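PDB 4HLN: starch synthase I from Hordeum vulgare, which is a plant glycosyltransferase of the starch synthase family, with two Rossmann-like domains that form a GT-B fold. Local coordinates for residues V161-R167 and V208-D214; E438-I443 and I587-R591. One frame throughout, in Å; residues are numbered along the deposited sequence.

Contact 1: residues V161-R167 and V208-D214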
loop_
_atom_site.group_PDB
_atom_site.type_symbol
_atom_site.label_atom_id
_atom_site.label_comp_id
_atom_site.label_asym_id
_atom_site.label_seq_id
_atom_site.Cartn_x
_atom_site.Cartn_y
_atom_site.Cartn_z
ATOM N N VAL A 161 -15.190 -1.423 -14.232
ATOM C CA VAL A 161 -13.789 -1.374 -13.810
ATOM C C VAL A 161 -12.872 -2.095 -14.786
ATOM O O VAL A 161 -13.059 -3.280 -15.086
ATOM C CB VAL A 161 -13.591 -1.966 -12.373
ATOM C CG1 VAL A 161 -12.110 -1.949 -11.967
ATOM C CG2 VAL A 161 -14.446 -1.220 -11.352
ATOM N N MET A 162 -11.879 -1.368 -15.283
ATOM C CA MET A 162 -10.887 -1.953 -16.173
ATOM C C MET A 162 -9.521 -1.973 -15.495
ATOM O O MET A 162 -9.176 -1.046 -14.770
ATOM C CB MET A 162 -10.828 -1.170 -17.488
ATOM C CG MET A 162 -9.753 -1.665 -18.466
ATOM S SD MET A 162 -9.680 -0.795 -20.064
ATOM C CE MET A 162 -11.360 -0.998 -20.633
ATOM N N VAL A 163 -8.750 -3.035 -15.705
ATOM C CA VAL A 163 -7.344 -2.996 -15.311
ATOM C C VAL A 163 -6.465 -3.323 -16.487
ATOM O O VAL A 163 -6.595 -4.394 -17.084
ATOM C CB VAL A 163 -6.994 -4.000 -14.232
ATOM C CG1 VAL A 163 -5.514 -3.842 -13.874
ATOM C CG2 VAL A 163 -7.878 -3.815 -13.026
ATOM N N VAL A 164 -5.554 -2.403 -16.795
ATOM C CA VAL A 164 -4.639 -2.540 -17.929
ATOM C C VAL A 164 -3.228 -2.846 -17.434
ATOM O O VAL A 164 -2.708 -2.148 -16.569
ATOM C CB VAL A 164 -4.611 -1.254 -18.764
ATOM C CG1 VAL A 164 -3.728 -1.415 -20.003
ATOM C CG2 VAL A 164 -6.002 -0.876 -19.152
ATOM N N MET A 165 -2.631 -3.890 -18.002
ATOM C CA MET A 165 -1.360 -4.464 -17.560
ATOM C C MET A 165 -0.611 -4.999 -18.748
ATOM O O MET A 165 -1.194 -5.274 -19.790
ATOM C CB MET A 165 -1.595 -5.698 -16.708
ATOM C CG MET A 165 -1.943 -5.471 -15.293
ATOM S SD MET A 165 -2.867 -6.941 -14.844
ATOM C CE MET A 165 -4.134 -6.831 -16.113
ATOM N N PRO A 166 0.689 -5.210 -18.577
ATOM C CA PRO A 166 1.417 -5.903 -19.636
ATOM C C PRO A 166 1.069 -7.376 -19.618
ATOM O O PRO A 166 0.770 -7.946 -18.573
ATOM C CB PRO A 166 2.880 -5.698 -19.243
ATOM C CG PRO A 166 2.858 -4.484 -18.315
ATOM C CD PRO A 166 1.589 -4.637 -17.561
ATOM N N ARG A 167 1.089 -7.988 -20.788
ATOM C CA ARG A 167 0.977 -9.433 -20.878
ATOM C C ARG A 167 2.407 -9.987 -20.799
ATOM O O ARG A 167 3.118 -10.080 -21.800
ATOM C CB ARG A 167 0.285 -9.806 -22.185
ATOM C CG ARG A 167 -0.044 -11.264 -22.373
ATOM C CD ARG A 167 -1.110 -11.368 -23.447
ATOM N NE ARG A 167 -1.327 -12.720 -23.944
ATOM C CZ ARG A 167 -0.729 -13.226 -25.021
ATOM N NH1 ARG A 167 0.135 -12.494 -25.719
ATOM N NH2 ARG A 167 -0.996 -14.467 -25.402
ATOM N N VAL A 208 -14.520 -7.615 -13.482
ATOM C CA VAL A 208 -13.451 -6.732 -13.862
ATOM C C VAL A 208 -12.956 -7.098 -15.241
ATOM O O VAL A 208 -12.772 -8.270 -15.569
ATOM C CB VAL A 208 -12.299 -6.750 -12.838
ATOM C CG1 VAL A 208 -11.010 -6.165 -13.453
ATOM C CG2 VAL A 208 -12.716 -5.992 -11.586
ATOM N N ASP A 209 -12.789 -6.062 -16.048
ATOM C CA ASP A 209 -12.180 -6.153 -17.352
ATOM C C ASP A 209 -10.673 -6.112 -17.237
ATOM O O ASP A 209 -10.073 -5.047 -17.046
ATOM C CB ASP A 209 -12.664 -4.993 -18.204
ATOM C CG ASP A 209 -14.044 -5.225 -18.729
ATOM O OD1 ASP A 209 -14.229 -6.319 -19.300
ATOM O OD2 ASP A 209 -14.931 -4.358 -18.538
ATOM N N TRP A 210 -10.069 -7.288 -17.336
ATOM C CA TRP A 210 -8.628 -7.425 -17.297
ATOM C C TRP A 210 -8.135 -7.314 -18.706
ATOM O O TRP A 210 -8.386 -8.199 -19.529
ATOM C CB TRP A 210 -8.272 -8.796 -16.748
ATOM C CG TRP A 210 -8.857 -8.992 -15.417
ATOM C CD1 TRP A 210 -10.022 -9.630 -15.114
ATOM C CD2 TRP A 210 -8.327 -8.503 -14.188
ATOM N NE1 TRP A 210 -10.248 -9.579 -13.760
ATOM C CE2 TRP A 210 -9.223 -8.887 -13.168
ATOM C CE3 TRP A 210 -7.178 -7.773 -13.849
ATOM C CZ2 TRP A 210 -9.003 -8.576 -11.824
ATOM C CZ3 TRP A 210 -6.961 -7.457 -12.518
ATOM C CH2 TRP A 210 -7.867 -7.865 -11.516
ATOM N N VAL A 211 -7.450 -6.214 -18.985
ATOM C CA VAL A 211 -6.942 -5.938 -20.318
ATOM C C VAL A 211 -5.424 -6.033 -20.332
ATOM O O VAL A 211 -4.742 -5.401 -19.527
ATOM C CB VAL A 211 -7.339 -4.534 -20.778
ATOM C CG1 VAL A 211 -6.649 -4.185 -22.100
ATOM C CG2 VAL A 211 -8.842 -4.430 -20.887
ATOM N N PHE A 212 -4.903 -6.812 -21.268
ATOM C CA PHE A 212 -3.480 -7.089 -21.329
ATOM C C PHE A 212 -2.879 -6.516 -22.568
ATOM O O PHE A 212 -3.381 -6.731 -23.669
ATOM C CB PHE A 212 -3.254 -8.581 -21.315
ATOM C CG PHE A 212 -3.713 -9.207 -20.076
ATOM C CD1 PHE A 212 -2.914 -9.165 -18.937
ATOM C CD2 PHE A 212 -4.963 -9.803 -20.012
ATOM C CE1 PHE A 212 -3.348 -9.744 -17.751
ATOM C CE2 PHE A 212 -5.407 -10.385 -18.830
ATOM C CZ PHE A 212 -4.604 -10.352 -17.696
ATOM N N VAL A 213 -1.795 -5.781 -22.376
ATOM C CA VAL A 213 -1.111 -5.132 -23.477
ATOM C C VAL A 213 0.031 -6.029 -23.923
ATOM O O VAL A 213 0.898 -6.376 -23.123
ATOM C CB VAL A 213 -0.619 -3.755 -23.057
ATOM C CG1 VAL A 213 0.135 -3.074 -24.195
ATOM C CG2 VAL A 213 -1.814 -2.921 -22.641
ATOM N N ASP A 214 0.012 -6.431 -25.194
ATOM C CA ASP A 214 1.006 -7.370 -25.695
ATOM C C ASP A 214 2.077 -6.761 -26.606
ATOM O O ASP A 214 1.780 -6.112 -27.625
ATOM C CB ASP A 214 0.351 -8.563 -26.388
ATOM C CG ASP A 214 1.305 -9.748 -26.526
ATOM O OD1 ASP A 214 1.798 -10.236 -25.480
ATOM O OD2 ASP A 214 1.576 -10.180 -27.673
#

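Contact 2: residues E438-I443 and I587-R591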
loop_
_atom_site.group_PDB
_atom_site.type_symbol
_atom_site.label_atom_id
_atom_site.label_comp_id
_atom_site.label_asym_id
_atom_site.label_seq_id
_atom_site.Cartn_x
_atom_site.Cartn_y
_atom_site.Cartn_z
ATOM N N GLU A 438 -2.175 -13.256 33.864
ATOM C CA GLU A 438 -3.173 -12.422 33.210
ATOM C C GLU A 438 -2.740 -10.944 33.186
ATOM O O GLU A 438 -3.078 -10.186 32.282
ATOM C CB GLU A 438 -4.522 -12.601 33.927
ATOM C CG GLU A 438 -5.630 -11.654 33.467
ATOM C CD GLU A 438 -5.534 -10.269 34.103
ATOM O OE1 GLU A 438 -5.110 -10.181 35.282
ATOM O OE2 GLU A 438 -5.877 -9.272 33.421
ATOM N N ASP A 439 -1.956 -10.559 34.184
ATOM C CA ASP A 439 -1.696 -9.165 34.504
ATOM C C ASP A 439 -0.513 -8.583 33.734
ATOM O O ASP A 439 -0.405 -7.364 33.561
ATOM C CB ASP A 439 -1.440 -9.055 36.013
ATOM C CG ASP A 439 -0.606 -10.227 36.562
ATOM O OD1 ASP A 439 -1.175 -11.301 36.885
ATOM O OD2 ASP A 439 0.626 -10.066 36.675
ATOM N N VAL A 440 0.379 -9.461 33.287
ATOM C CA VAL A 440 1.573 -9.059 32.555
ATOM C C VAL A 440 1.199 -8.645 31.122
ATOM O O VAL A 440 0.356 -9.280 30.490
ATOM C CB VAL A 440 2.596 -10.221 32.523
ATOM C CG1 VAL A 440 2.053 -11.376 31.695
ATOM C CG2 VAL A 440 3.921 -9.768 31.967
ATOM N N PRO A 441 1.811 -7.559 30.613
ATOM C CA PRO A 441 1.607 -7.120 29.228
ATOM C C PRO A 441 2.274 -8.074 28.249
ATOM O O PRO A 441 3.478 -8.323 28.354
ATOM C CB PRO A 441 2.330 -5.770 29.177
ATOM C CG PRO A 441 2.496 -5.359 30.601
ATOM C CD PRO A 441 2.668 -6.623 31.357
ATOM N N LEU A 442 1.499 -8.603 27.311
ATOM C CA LEU A 442 2.029 -9.509 26.308
ATOM C C LEU A 442 2.062 -8.821 24.951
ATOM O O LEU A 442 1.050 -8.307 24.473
ATOM C CB LEU A 442 1.198 -10.786 26.253
ATOM C CG LEU A 442 1.530 -11.776 25.133
ATOM C CD1 LEU A 442 3.020 -12.047 25.027
ATOM C CD2 LEU A 442 0.767 -13.072 25.349
ATOM N N ILE A 443 3.240 -8.811 24.340
ATOM C CA ILE A 443 3.478 -8.041 23.135
ATOM C C ILE A 443 3.923 -8.923 21.990
ATOM O O ILE A 443 4.762 -9.814 22.168
ATOM C CB ILE A 443 4.563 -7.009 23.373
ATOM C CG1 ILE A 443 4.087 -6.002 24.410
ATOM C CG2 ILE A 443 4.904 -6.298 22.082
ATOM C CD1 ILE A 443 5.200 -5.214 25.024
ATOM N N ILE A 587 2.061 0.433 27.796
ATOM C CA ILE A 587 2.129 -0.502 28.908
ATOM C C ILE A 587 1.538 0.072 30.190
ATOM O O ILE A 587 0.800 -0.612 30.900
ATOM C CB ILE A 587 3.570 -0.941 29.176
ATOM C CG1 ILE A 587 4.048 -1.859 28.050
ATOM C CG2 ILE A 587 3.655 -1.664 30.498
ATOM C CD1 ILE A 587 5.440 -2.408 28.259
ATOM N N SER A 588 1.867 1.325 30.484
ATOM C CA SER A 588 1.329 2.002 31.656
ATOM C C SER A 588 -0.186 2.032 31.596
ATOM O O SER A 588 -0.867 1.585 32.516
ATOM C CB SER A 588 1.865 3.427 31.735
ATOM O OG SER A 588 3.271 3.414 31.901
ATOM N N THR A 589 -0.706 2.564 30.500
ATOM C CA THR A 589 -2.137 2.590 30.259
ATOM C C THR A 589 -2.781 1.217 30.464
ATOM O O THR A 589 -3.887 1.107 30.997
ATOM C CB THR A 589 -2.398 3.037 28.833
ATOM O OG1 THR A 589 -1.608 4.204 28.556
ATOM C CG2 THR A 589 -3.883 3.332 28.619
ATOM N N PHE A 590 -2.082 0.171 30.038
ATOM C CA PHE A 590 -2.602 -1.181 30.133
ATOM C C PHE A 590 -2.760 -1.601 31.587
ATOM O O PHE A 590 -3.765 -2.210 31.957
ATOM C CB PHE A 590 -1.693 -2.167 29.393
ATOM C CG PHE A 590 -2.022 -3.614 29.660
ATOM C CD1 PHE A 590 -3.166 -4.198 29.119
ATOM C CD2 PHE A 590 -1.194 -4.393 30.452
ATOM C CE1 PHE A 590 -3.474 -5.532 29.369
ATOM C CE2 PHE A 590 -1.497 -5.721 30.701
ATOM C CZ PHE A 590 -2.640 -6.290 30.163
ATOM N N ARG A 591 -1.770 -1.269 32.411
ATOM C CA ARG A 591 -1.795 -1.655 33.826
ATOM C C ARG A 591 -2.684 -0.758 34.694
ATOM O O ARG A 591 -3.524 -1.248 35.455
ATOM C CB ARG A 591 -0.379 -1.680 34.407
ATOM C CG ARG A 591 0.653 -2.242 33.468
ATOM C CD ARG A 591 1.937 -2.565 34.201
ATOM N NE ARG A 591 1.965 -3.952 34.660
ATOM C CZ ARG A 591 2.942 -4.811 34.375
ATOM N NH1 ARG A 591 3.979 -4.414 33.631
ATOM N NH2 ARG A 591 2.883 -6.059 34.840
#

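Contact 1: residues V161-R167 and V208-D214
Asp-214 OD1 is gripped from two sides of the sequence, by Arg-167 NH1 across the contact and by His-219 NE2 just down the chain. The Arg-167 NH1 to Asp-214 OD1 salt bridge is 2.8 Å long, but its hydrogen bond is bent and weak. The guanidinium and carboxylate planes stand 71° apart, and the carboxylate lies at the guanidinium edge. An extended chain from CG to NE carries Arg-167 past the CB of Phe-212 to this site. Phe-201 adds a cation-pi contact to Arg-167.

Behind this end, the two segments run as neighbouring parallel strands, with axes 28° apart. Backbone bonds alternate between them: Val-163 N gives to Asp-209 O (2.8 Å), and Val-163 O receives Val-211 N (2.8 Å). The pattern ends with Arg-167 N on Val-213 O. The strands belong to the mixed sheet of the N-terminal Rossmann-like domain.

One face carries Met-162, Val-164, Val-211 and Val-213. Helix 235-252 packs on Met-162, Val-164 and Val-213, while Val-211 CG2 meets Met-162 CG. Val-164 CG1 meets Val-213 CG2 at 3.6 Å. On the same face, Asp-209 turns its carboxylate to His-202 and Tyr-260. Val-161, Val-163, Met-165, Val-208, Trp-210 and Phe-212 line the other face, where helix 150-156 covers the valines. There Met-165 is bent at its last torsion (chi3 -56°), which brings CE between two rings. Met-165 CE lies at the Trp-210 edge, 3.9 Å from Trp-210 CE3. Met-165 SD makes an oblique Met-aromatic contact with Phe-212, 5.1 Å from the ring centroid. Val-163 runs alongside Trp-210, with Val-163 CG2 3.8 Å from Trp-210 CZ3. Val-208 CG1 sits over one face of that indole, whose NE1 bonds to Arg-205 O.

Contact 2: residues E438-I443 and I587-R591
Phe-590 holds CG anti to its backbone N (chi1 169°), which sends the ring out from the helix toward Pro-441. Arg-591 instead bends at chi3 (93°) and lays its guanidinium across the same proline. Pro-441 CD sits over one face of that flat group, 3.4 Å from Arg-591 NH1 and offset toward the rim. NH1 is hydrogen-bonded to Asp-469 O, which helps to fix the group there.

Pro-441 CG also lies 3.8 Å from Phe-590 CD2. Ile-587 CG2 comes to 3.9 Å from Pro-441 CG. At the edge of the Phe-590 ring stands the Asp-439 carbonyl, its O 3.5 Å from Phe-590 CE2. Trp-597 meets this ring edge-to-face.

The contact pins helix 576-592 to the loop entering strand 442-446, in the parallel sheet of the C-terminal Rossmann-like domain. Thr-589, on the same helix, belongs to the glycan pocket and makes a weak hydrogen bond to a bound glucose.

Asp-439 OD2 pairs with Arg-437 and stays 5.0 Å from Arg-591 NH2. Its charge may still steady the arginine at a distance, but Pro-441 is held by van der Waals contact alone across these segments: apolar with Ile-587 and Phe-590, and against the face of a charged guanidinium with Arg-591.

Overall arrangement
From the N terminus, the chain first forms strand 126-130, inside the sheet, and helix 150-156. Contact 1 then closes a loop of 40 residues, which holds no helix. It joins strand 208-214, and through it the antiparallel strands 195-205 and 181-190, to strand 160-166 and the parallel part of the sheet. Contact 2 opens much later and closes a loop of 143 residues in the C-terminal domain, bringing in several helices and strands of its parallel sheet. The two are in series, not nested. The centres of contacts 1 and 2 are about 49 Å apart, on opposite sides of the chain's centre. The Cys-147 to Cys-527 disulfide loop encloses contact 1 and crosses that of contact 2.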